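Local atomic coordinates of inositol-1-monophosphatase (Mycobacterium tuberculosis, PDB entry 2Q74), a protein that probably catalyses the magnesium-dependent hydrolysis of inositol 1-phosphate to free myo-inositol and phosphate, the last step in making myo-inositol from glucose 6-phosphate. Residues A125-G129 with I130-G134; D224-E228 with H229-V233; A196-V199 with P200-D204; D170-S173 with M174-L177; V265-A268 with P269-D273. All coordinates share one frame; numbering follows the deposited sequence.

The five contacts divide between the two sheets of an alpha-beta-alpha-beta-alpha sandwich. Contact 1 is the turn end of a hairpin in the seven-stranded sheet and meets contact 2 where Q126 packs on V233. Contacts 2, 4 and 5 all reach the five-stranded sheet: D224 binds the backbone N of L176 in contact 4, and Y226 pairs with A266 in contact 5. Contact 3 leads into the edge strand 204-206 of that sheet and lies about 9 Å from contact 4, centre to centre. Contact 2 lies near the probable metal and substrate site, the side chain of V231 being about 4 Å from that of D235; contact 5 is remote from it.

Contact 1: residues A125-G129 with I130-G134; sequences AQVGG and ITVAG
A125 and A133, Q126 and T131, and V127 and I130 pair across a tight antiparallel hairpin whose two short strand segments run at 140° to each other. G128 and G129 occupy the corners of a type I' turn, both with the positive phi that this turn needs. At the turn, V127 N donates to I130 O at 2.9 Å. The return bond from I130 N to V127 O is longer, 3.3 Å, and its donor stands well above the carbonyl plane.

Further from the turn the pairing steps by one residue, because V132 and A133 both face A125: a classic beta bulge. A125 O takes V132 N at 2.9 Å and, weakly, A133 N as well, while A125 N donates to A133 O.

V127 shares a face of the hairpin with A125 and A133, and V132, displaced by the bulge, meets it obliquely, CG2 against CG2 at 3.8 Å; each of these methyls is anti to its own carbonyl carbon. A125 CB lies 4.1 Å from A133 CB, with W101 and helix 8-33 beside them. On the other face, Q126 slants across T131, bringing Q126 CG to 3.6 Å from T131 OG1, which lies beside its own backbone N (chi1 -51°). Helix 233-245 covers this pair through A237.

Apart from the polar ends of Q126 and T131, the side-chain contacts are apolar and small, so direction and register come from the backbone bonds, with A125 O shared as acceptor by both N-H groups of the bulge.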
# COMPACT_ATOMS: atom_id res chain seq x y z
N ALA A 125 16.04 -7.51 -18.76
CA ALA A 125 16.93 -7.98 -19.82
C ALA A 125 18.22 -7.18 -19.72
O ALA A 125 18.22 -5.99 -19.99
CB ALA A 125 16.31 -7.79 -21.18
N GLN A 126 19.30 -7.85 -19.31
CA GLN A 126 20.59 -7.20 -19.09
C GLN A 126 21.61 -7.62 -20.12
O GLN A 126 21.59 -8.77 -20.60
CB GLN A 126 21.13 -7.51 -17.69
CG GLN A 126 20.48 -6.69 -16.58
CD GLN A 126 21.20 -6.79 -15.25
OE1 GLN A 126 20.96 -5.97 -14.35
NE2 GLN A 126 22.09 -7.78 -15.12
N VAL A 127 22.50 -6.69 -20.45
CA VAL A 127 23.64 -6.94 -21.33
C VAL A 127 24.84 -6.27 -20.69
O VAL A 127 24.90 -5.04 -20.58
CB VAL A 127 23.43 -6.35 -22.75
CG1 VAL A 127 24.63 -6.64 -23.63
CG2 VAL A 127 22.15 -6.91 -23.38
N GLY A 128 25.79 -7.09 -20.24
CA GLY A 128 26.98 -6.60 -19.56
C GLY A 128 26.66 -5.92 -18.24
O GLY A 128 27.35 -4.98 -17.84
N GLY A 129 25.60 -6.37 -17.57
CA GLY A 129 25.21 -5.81 -16.26
C GLY A 129 24.34 -4.57 -16.34
O GLY A 129 23.93 -4.05 -15.32
N ILE A 130 24.07 -4.10 -17.56
CA ILE A 130 23.21 -2.94 -17.77
C ILE A 130 21.83 -3.42 -18.23
O ILE A 130 21.74 -4.24 -19.12
CB ILE A 130 23.77 -2.01 -18.86
CG1 ILE A 130 25.23 -1.62 -18.54
CG2 ILE A 130 22.89 -0.76 -19.02
CD1 ILE A 130 25.41 -1.05 -17.10
N THR A 131 20.78 -2.88 -17.62
CA THR A 131 19.41 -3.20 -18.01
C THR A 131 18.95 -2.43 -19.26
O THR A 131 18.84 -1.20 -19.27
CB THR A 131 18.42 -2.95 -16.87
OG1 THR A 131 18.89 -3.61 -15.68
CG2 THR A 131 17.04 -3.50 -17.21
N VAL A 132 18.68 -3.19 -20.31
CA VAL A 132 18.32 -2.70 -21.64
C VAL A 132 16.80 -2.71 -21.84
O VAL A 132 16.25 -1.93 -22.62
CB VAL A 132 18.97 -3.59 -22.71
CG1 VAL A 132 18.63 -3.09 -24.10
CG2 VAL A 132 20.47 -3.64 -22.50
N ALA A 133 16.13 -3.63 -21.15
CA ALA A 133 14.68 -3.76 -21.25
C ALA A 133 14.11 -4.48 -20.04
O ALA A 133 14.80 -5.27 -19.39
CB ALA A 133 14.32 -4.49 -22.53
N GLY A 134 12.85 -4.21 -19.74
CA GLY A 134 12.28 -4.73 -18.52
C GLY A 134 10.77 -4.66 -18.45
O GLY A 134 10.15 -3.90 -19.18

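Contact 2: residues D224-E228 with H229-V233; sequences DAYYE and HGVQV
E228 and V231 meet beside a G1 beta bulge, in which G230 and V231 both face L262 of strand 262-267, where strand 225-231 of the five-stranded sheet turns a corner. The positive phi of G230 (106°) lets the chain swing round, which brings V231 back against the glutamate.

E228 leaves the strand with CG anti to the backbone N (chi1 -163°) and stays extended beyond it, crossing V231 at about a right angle. Its CB lies 3.6 Å from V231 CG2, and CG is equally near to the same methyl. The carboxylate carbon CD follows at 3.5 Å, so CB, CG and CD of the glutamate all run past one methyl. At the tip the two oxygens differ: OE2 remains beside V231 CG2, whereas OE1 accepts a hydrogen bond from Y226 OH, which probably helps to fix the rotation of the carboxylate. The Y226 ring, which packs on helix 211-220, holds the hydroxyl in place.

V231 in turn adjoins D235, which by similarity binds magnesium and substrate, so the corner probably helps to shape the wall beside the site.

The side chains of Y227 and H229 run side by side in the same direction. Both reach G284 O, Y227 OH by a hydrogen bond and H229 ND1 by a weak one, and Y227 OH comes within 3.7 Å of H229 CB.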
# COMPACT_ATOMS: atom_id res chain seq x y z
N ASP A 224 6.80 10.41 -5.52
CA ASP A 224 7.75 11.37 -6.03
C ASP A 224 9.17 10.83 -5.95
O ASP A 224 10.05 11.26 -6.70
CB ASP A 224 7.67 12.67 -5.25
CG ASP A 224 6.39 13.44 -5.52
OD1 ASP A 224 5.98 13.65 -6.69
OD2 ASP A 224 5.76 13.84 -4.53
N ALA A 225 9.41 9.91 -5.01
CA ALA A 225 10.71 9.26 -4.87
C ALA A 225 10.64 7.96 -4.14
O ALA A 225 9.64 7.63 -3.45
CB ALA A 225 11.68 10.14 -4.14
N TYR A 226 11.74 7.23 -4.24
CA TYR A 226 11.84 5.95 -3.55
C TYR A 226 13.25 5.73 -3.10
O TYR A 226 14.18 5.99 -3.84
CB TYR A 226 11.41 4.83 -4.50
CG TYR A 226 11.80 3.45 -4.06
CD1 TYR A 226 11.27 2.88 -2.89
CD2 TYR A 226 12.70 2.69 -4.82
CE1 TYR A 226 11.61 1.57 -2.48
CE2 TYR A 226 13.07 1.39 -4.42
CZ TYR A 226 12.50 0.83 -3.24
OH TYR A 226 12.86 -0.42 -2.87
N TYR A 227 13.40 5.23 -1.87
CA TYR A 227 14.72 4.94 -1.29
C TYR A 227 14.68 3.62 -0.50
O TYR A 227 13.88 3.46 0.43
CB TYR A 227 15.18 6.07 -0.37
CG TYR A 227 16.26 5.65 0.59
CD1 TYR A 227 17.53 5.36 0.14
CD2 TYR A 227 16.00 5.50 1.95
CE1 TYR A 227 18.55 4.94 1.00
CE2 TYR A 227 17.00 5.07 2.83
CZ TYR A 227 18.30 4.80 2.34
OH TYR A 227 19.36 4.38 3.14
N GLU A 228 15.57 2.71 -0.87
CA GLU A 228 15.77 1.49 -0.10
C GLU A 228 17.23 1.05 -0.06
O GLU A 228 17.94 1.07 -1.07
CB GLU A 228 14.90 0.36 -0.63
CG GLU A 228 14.77 -0.78 0.38
CD GLU A 228 13.80 -1.83 -0.03
OE1 GLU A 228 12.76 -1.49 -0.65
OE2 GLU A 228 14.07 -3.01 0.26
N HIS A 229 17.65 0.62 1.12
CA HIS A 229 18.99 0.12 1.37
C HIS A 229 19.00 -1.40 1.47
O HIS A 229 18.55 -1.96 2.47
CB HIS A 229 19.51 0.72 2.68
CG HIS A 229 20.96 0.47 2.92
ND1 HIS A 229 21.95 1.22 2.31
CD2 HIS A 229 21.59 -0.43 3.70
CE1 HIS A 229 23.13 0.78 2.71
NE2 HIS A 229 22.94 -0.22 3.55
N GLY A 230 19.49 -2.07 0.43
CA GLY A 230 19.64 -3.53 0.44
C GLY A 230 18.63 -4.27 -0.42
O GLY A 230 17.91 -5.13 0.07
N VAL A 231 18.60 -3.95 -1.71
CA VAL A 231 17.64 -4.52 -2.62
C VAL A 231 18.36 -5.46 -3.58
O VAL A 231 19.32 -5.06 -4.24
CB VAL A 231 16.92 -3.42 -3.43
CG1 VAL A 231 15.90 -4.02 -4.40
CG2 VAL A 231 16.24 -2.43 -2.49
N GLN A 232 17.91 -6.70 -3.68
CA GLN A 232 18.49 -7.64 -4.62
C GLN A 232 18.37 -7.10 -6.04
O GLN A 232 17.47 -6.34 -6.32
CB GLN A 232 17.79 -9.00 -4.49
CG GLN A 232 17.94 -9.66 -3.14
CD GLN A 232 19.38 -9.85 -2.73
OE1 GLN A 232 19.70 -9.87 -1.54
NE2 GLN A 232 20.27 -9.97 -3.72
N VAL A 233 19.28 -7.52 -6.92
CA VAL A 233 19.28 -7.08 -8.32
C VAL A 233 18.02 -7.46 -9.08
O VAL A 233 17.50 -6.68 -9.89
CB VAL A 233 20.51 -7.64 -9.08
CG1 VAL A 233 20.55 -7.09 -10.50
CG2 VAL A 233 21.80 -7.30 -8.34

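Contact 3: residues A196-V199 with P200-D204; sequences AHVV and PLVRD
P200 packs on A196 and H197 where helix 188-198 gives way to a 3-10 turn, a helix C-terminus that leads into edge strand 204-206. Having no N-H, the proline cannot continue the helical bonding, and its ring lies instead against the carbonyl oxygens of A196 and H197: P200 CD is 3.1 Å from A196 O and P200 CG 3.5 Å from H197 O.

L201 restores the bonding in 3-10 fashion. Its N donates to V198 O at 2.9 Å, coming in 53° above the carbonyl plane, and L201 CB rests beside the same oxygen.

V202 makes the next step, a weak bond from its N to V199 O. Its two methyls divide the helix end between them. CG1, anti to the carbonyl carbon (chi1 -65°), touches V198 CG2 at 4.2 Å, next to L172. The other methyl, V202 CG2, lies 3.5 Å from V199 O.

Both the helix end and R203 touch the second subunit, V199 packing on F181 and R203 on Y114 of that chain. Within its own chain D204 closes the segment: its OD2 forms a salt bridge with NH2 of R206, a substrate-binding residue by similarity.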
# COMPACT_ATOMS: atom_id res chain seq x y z
N ALA A 196 13.54 8.30 10.14
CA ALA A 196 12.98 9.28 11.06
C ALA A 196 13.60 10.65 10.78
O ALA A 196 12.91 11.65 10.79
CB ALA A 196 13.19 8.85 12.49
N HIS A 197 14.88 10.69 10.45
CA HIS A 197 15.53 11.96 10.14
C HIS A 197 15.01 12.61 8.86
O HIS A 197 14.90 13.83 8.79
CB HIS A 197 17.05 11.78 10.04
CG HIS A 197 17.71 11.41 11.33
ND1 HIS A 197 19.06 11.12 11.42
CD2 HIS A 197 17.21 11.27 12.58
CE1 HIS A 197 19.36 10.83 12.67
NE2 HIS A 197 18.26 10.91 13.40
N VAL A 198 14.72 11.81 7.84
CA VAL A 198 14.23 12.36 6.57
C VAL A 198 12.71 12.63 6.58
O VAL A 198 12.23 13.46 5.82
CB VAL A 198 14.68 11.49 5.35
CG1 VAL A 198 15.05 10.09 5.76
CG2 VAL A 198 13.63 11.48 4.26
N VAL A 199 11.99 11.97 7.48
CA VAL A 199 10.53 12.12 7.62
C VAL A 199 10.03 13.58 7.67
O VAL A 199 9.08 13.94 6.98
CB VAL A 199 9.98 11.34 8.87
CG1 VAL A 199 8.57 11.82 9.27
CG2 VAL A 199 9.98 9.83 8.63
N PRO A 200 10.64 14.42 8.50
CA PRO A 200 10.20 15.82 8.51
C PRO A 200 10.61 16.65 7.30
O PRO A 200 10.08 17.74 7.11
CB PRO A 200 10.86 16.37 9.78
CG PRO A 200 12.09 15.57 9.91
CD PRO A 200 11.72 14.19 9.48
N LEU A 201 11.53 16.16 6.48
CA LEU A 201 11.95 16.89 5.29
C LEU A 201 11.05 16.62 4.09
O LEU A 201 11.27 17.23 3.03
CB LEU A 201 13.36 16.51 4.90
CG LEU A 201 14.45 16.84 5.91
CD1 LEU A 201 15.75 16.21 5.45
CD2 LEU A 201 14.59 18.34 6.07
N VAL A 202 10.08 15.70 4.24
CA VAL A 202 9.23 15.29 3.12
C VAL A 202 7.75 15.33 3.45
O VAL A 202 7.35 15.25 4.61
CB VAL A 202 9.55 13.86 2.61
CG1 VAL A 202 10.96 13.80 2.01
CG2 VAL A 202 9.36 12.81 3.73
N ARG A 203 6.94 15.43 2.40
CA ARG A 203 5.48 15.49 2.50
C ARG A 203 4.91 14.39 3.36
O ARG A 203 4.23 14.69 4.32
CB ARG A 203 4.89 15.39 1.11
CG ARG A 203 3.41 15.63 0.97
CD ARG A 203 3.09 15.41 -0.52
NE ARG A 203 1.74 15.77 -0.88
CZ ARG A 203 1.33 17.01 -1.13
NH1 ARG A 203 2.15 18.04 -1.02
NH2 ARG A 203 0.05 17.20 -1.45
N ASP A 204 5.17 13.13 3.00
CA ASP A 204 4.71 11.94 3.75
C ASP A 204 5.53 10.73 3.27
O ASP A 204 6.34 10.83 2.36
CB ASP A 204 3.21 11.70 3.55
CG ASP A 204 2.56 10.89 4.73
OD1 ASP A 204 3.28 10.29 5.54
OD2 ASP A 204 1.30 10.83 4.83

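Contact 4: residues D170-S173 with M174-L177; sequences DELS and MALL
E171 and M174 close a 3-10 turn just ahead of strand 176-181. M174 N donates to E171 O at 2.7 Å, the donor standing 48° above the carbonyl plane. One residue on, A175 N repeats the pattern toward L172 O, but weakly, and the chain then straightens.

M174 lies over the outside of the turn. Its CB lies beyond the oxygen end of the E171 carbonyl, 3.1 Å from E171 O, and its CG meets E171 CB at 3.9 Å. Bends at chi2 (-79°) and chi3 fold the thioether back over the chain, so that M174 CE ends 3.5 Å from S173 O. S173 OG also approaches the methionine, 4.1 Å from M174 CG.

The turn delivers the chain to the five-stranded sheet, where strand 176-181 runs between 204-206 and 225-231. L176 N is bound there by D224, and L176 packs on Y114 of the second subunit.

On the buried side A175 CB lies 3.5 Å from L172 O and 4.2 Å from L172 CD1. The same alanine also touches D224, while L172 reaches across to V202.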
# COMPACT_ATOMS: atom_id res chain seq x y z
N ASP A 170 9.37 20.11 -6.99
CA ASP A 170 10.62 20.89 -6.77
C ASP A 170 11.08 20.83 -5.32
O ASP A 170 12.27 20.69 -5.06
CB ASP A 170 10.42 22.36 -7.12
CG ASP A 170 10.05 22.55 -8.55
OD1 ASP A 170 10.39 21.65 -9.36
OD2 ASP A 170 9.41 23.58 -8.86
N GLU A 171 10.15 20.99 -4.39
CA GLU A 171 10.48 21.02 -2.99
C GLU A 171 10.36 19.63 -2.39
O GLU A 171 9.28 19.03 -2.39
CB GLU A 171 9.59 22.01 -2.23
CG GLU A 171 9.78 23.48 -2.63
CD GLU A 171 8.54 24.09 -3.28
OE1 GLU A 171 8.19 23.70 -4.42
OE2 GLU A 171 7.90 24.95 -2.63
N LEU A 172 11.47 19.14 -1.86
CA LEU A 172 11.50 17.85 -1.17
C LEU A 172 10.48 17.76 -0.05
O LEU A 172 10.09 16.68 0.29
CB LEU A 172 12.90 17.58 -0.60
CG LEU A 172 13.17 16.18 -0.01
CD1 LEU A 172 13.03 15.07 -1.06
CD2 LEU A 172 14.57 16.18 0.66
N SER A 173 10.04 18.88 0.52
CA SER A 173 8.98 18.90 1.54
C SER A 173 7.61 18.66 0.95
O SER A 173 6.63 18.53 1.67
CB SER A 173 8.93 20.25 2.25
OG SER A 173 8.55 21.26 1.35
N MET A 174 7.56 18.62 -0.38
CA MET A 174 6.34 18.36 -1.11
C MET A 174 6.33 16.95 -1.72
O MET A 174 5.38 16.57 -2.41
CB MET A 174 6.22 19.40 -2.23
CG MET A 174 5.91 20.79 -1.72
SD MET A 174 4.16 20.96 -1.32
CE MET A 174 4.02 20.42 0.41
N ALA A 175 7.39 16.18 -1.46
CA ALA A 175 7.58 14.90 -2.11
C ALA A 175 6.99 13.76 -1.27
O ALA A 175 7.13 13.74 -0.05
CB ALA A 175 9.04 14.69 -2.38
N LEU A 176 6.32 12.82 -1.95
CA LEU A 176 5.85 11.60 -1.30
C LEU A 176 6.89 10.50 -1.54
O LEU A 176 7.16 10.10 -2.68
CB LEU A 176 4.50 11.19 -1.87
CG LEU A 176 3.78 10.00 -1.32
CD1 LEU A 176 3.45 10.22 0.13
CD2 LEU A 176 2.54 9.81 -2.16
N LEU A 177 7.47 10.02 -0.44
CA LEU A 177 8.59 9.11 -0.50
C LEU A 177 8.17 7.70 -0.10
O LEU A 177 7.57 7.50 0.95
CB LEU A 177 9.68 9.59 0.43
CG LEU A 177 10.93 8.74 0.53
CD1 LEU A 177 11.80 8.87 -0.73
CD2 LEU A 177 11.69 9.15 1.75

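Contact 5: residues V265-A268 with P269-D273; sequences VAAA and PGIAD
A267 points its methyl at A272 where strand 262-267 ends and the chain folds round into helix 272-280. This methyl is the bump of the contact, and the start of the helix provides the notch that takes it. A267 CB sits 4.0 Å from A272 CA, with A272 CB bounding it on one part of the rim and I271 CG2 on another, each at 4.2 Å. With only methyls on A267 and A272, the strand end and the first helical turn come close.

I271 has two branches with different tasks. I271 CG2 stays at the turn, beyond the oxygen of A268 at 3.5 Å from A268 O. The longer branch leads away to A175, its CD1 lying 3.8 Å from A175 CB, and so fastens this turn to the one before strand 176-181.

Round the outside, the ring of P269 is set against A268, with P269 CD 3.6 Å from A268 CB. The turn is closed by the backbone: I271 N donates to A268 O at 3.1 Å, from above the carbonyl plane, across P269 and G270, whose backbone angles fit a type I turn. I271 thus arrives at the N-cap position.

Beyond the turn D273 forms a salt bridge with R249 of the edge strand, and L275 covers A267 and V265. The result is a tight strand-to-helix connection that lays a helix on one face of the sheet, as in layered alpha-beta sandwiches.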
# COMPACT_ATOMS: atom_id res chain seq x y z
N VAL A 265 18.19 4.58 -5.13
CA VAL A 265 17.50 5.86 -5.02
C VAL A 265 16.87 6.19 -6.37
O VAL A 265 17.51 6.12 -7.41
CB VAL A 265 18.43 6.98 -4.56
CG1 VAL A 265 17.64 8.28 -4.41
CG2 VAL A 265 19.07 6.61 -3.23
N ALA A 266 15.58 6.50 -6.35
CA ALA A 266 14.85 6.88 -7.55
C ALA A 266 13.95 8.06 -7.22
O ALA A 266 13.18 8.00 -6.28
CB ALA A 266 14.04 5.72 -8.06
N ALA A 267 14.06 9.15 -7.97
CA ALA A 267 13.34 10.36 -7.62
C ALA A 267 13.01 11.19 -8.85
O ALA A 267 13.74 11.16 -9.84
CB ALA A 267 14.18 11.20 -6.66
N ALA A 268 11.91 11.93 -8.78
CA ALA A 268 11.64 12.93 -9.78
C ALA A 268 12.85 13.87 -9.84
O ALA A 268 13.44 14.20 -8.81
CB ALA A 268 10.38 13.68 -9.46
N PRO A 269 13.23 14.31 -11.05
CA PRO A 269 14.50 15.03 -11.28
C PRO A 269 14.62 16.35 -10.52
O PRO A 269 15.72 16.72 -10.08
CB PRO A 269 14.47 15.30 -12.78
CG PRO A 269 13.03 15.24 -13.15
CD PRO A 269 12.47 14.16 -12.30
N GLY A 270 13.48 17.03 -10.36
CA GLY A 270 13.46 18.32 -9.69
C GLY A 270 13.81 18.23 -8.22
O GLY A 270 14.03 19.26 -7.57
N ILE A 271 13.90 17.01 -7.70
CA ILE A 271 14.03 16.79 -6.27
C ILE A 271 15.14 15.80 -5.88
O ILE A 271 15.41 15.58 -4.71
CB ILE A 271 12.65 16.36 -5.72
CG1 ILE A 271 12.27 17.23 -4.53
CG2 ILE A 271 12.54 14.83 -5.45
CD1 ILE A 271 10.76 17.42 -4.42
N ALA A 272 15.82 15.26 -6.89
CA ALA A 272 16.83 14.24 -6.68
C ALA A 272 18.02 14.72 -5.87
O ALA A 272 18.37 14.07 -4.88
CB ALA A 272 17.30 13.70 -8.01
N ASP A 273 18.63 15.84 -6.26
CA ASP A 273 19.77 16.39 -5.54
C ASP A 273 19.42 16.66 -4.10
O ASP A 273 20.10 16.21 -3.19
CB ASP A 273 20.25 17.70 -6.18
CG ASP A 273 20.73 17.52 -7.60
OD1 ASP A 273 21.13 16.39 -7.94
OD2 ASP A 273 20.71 18.50 -8.37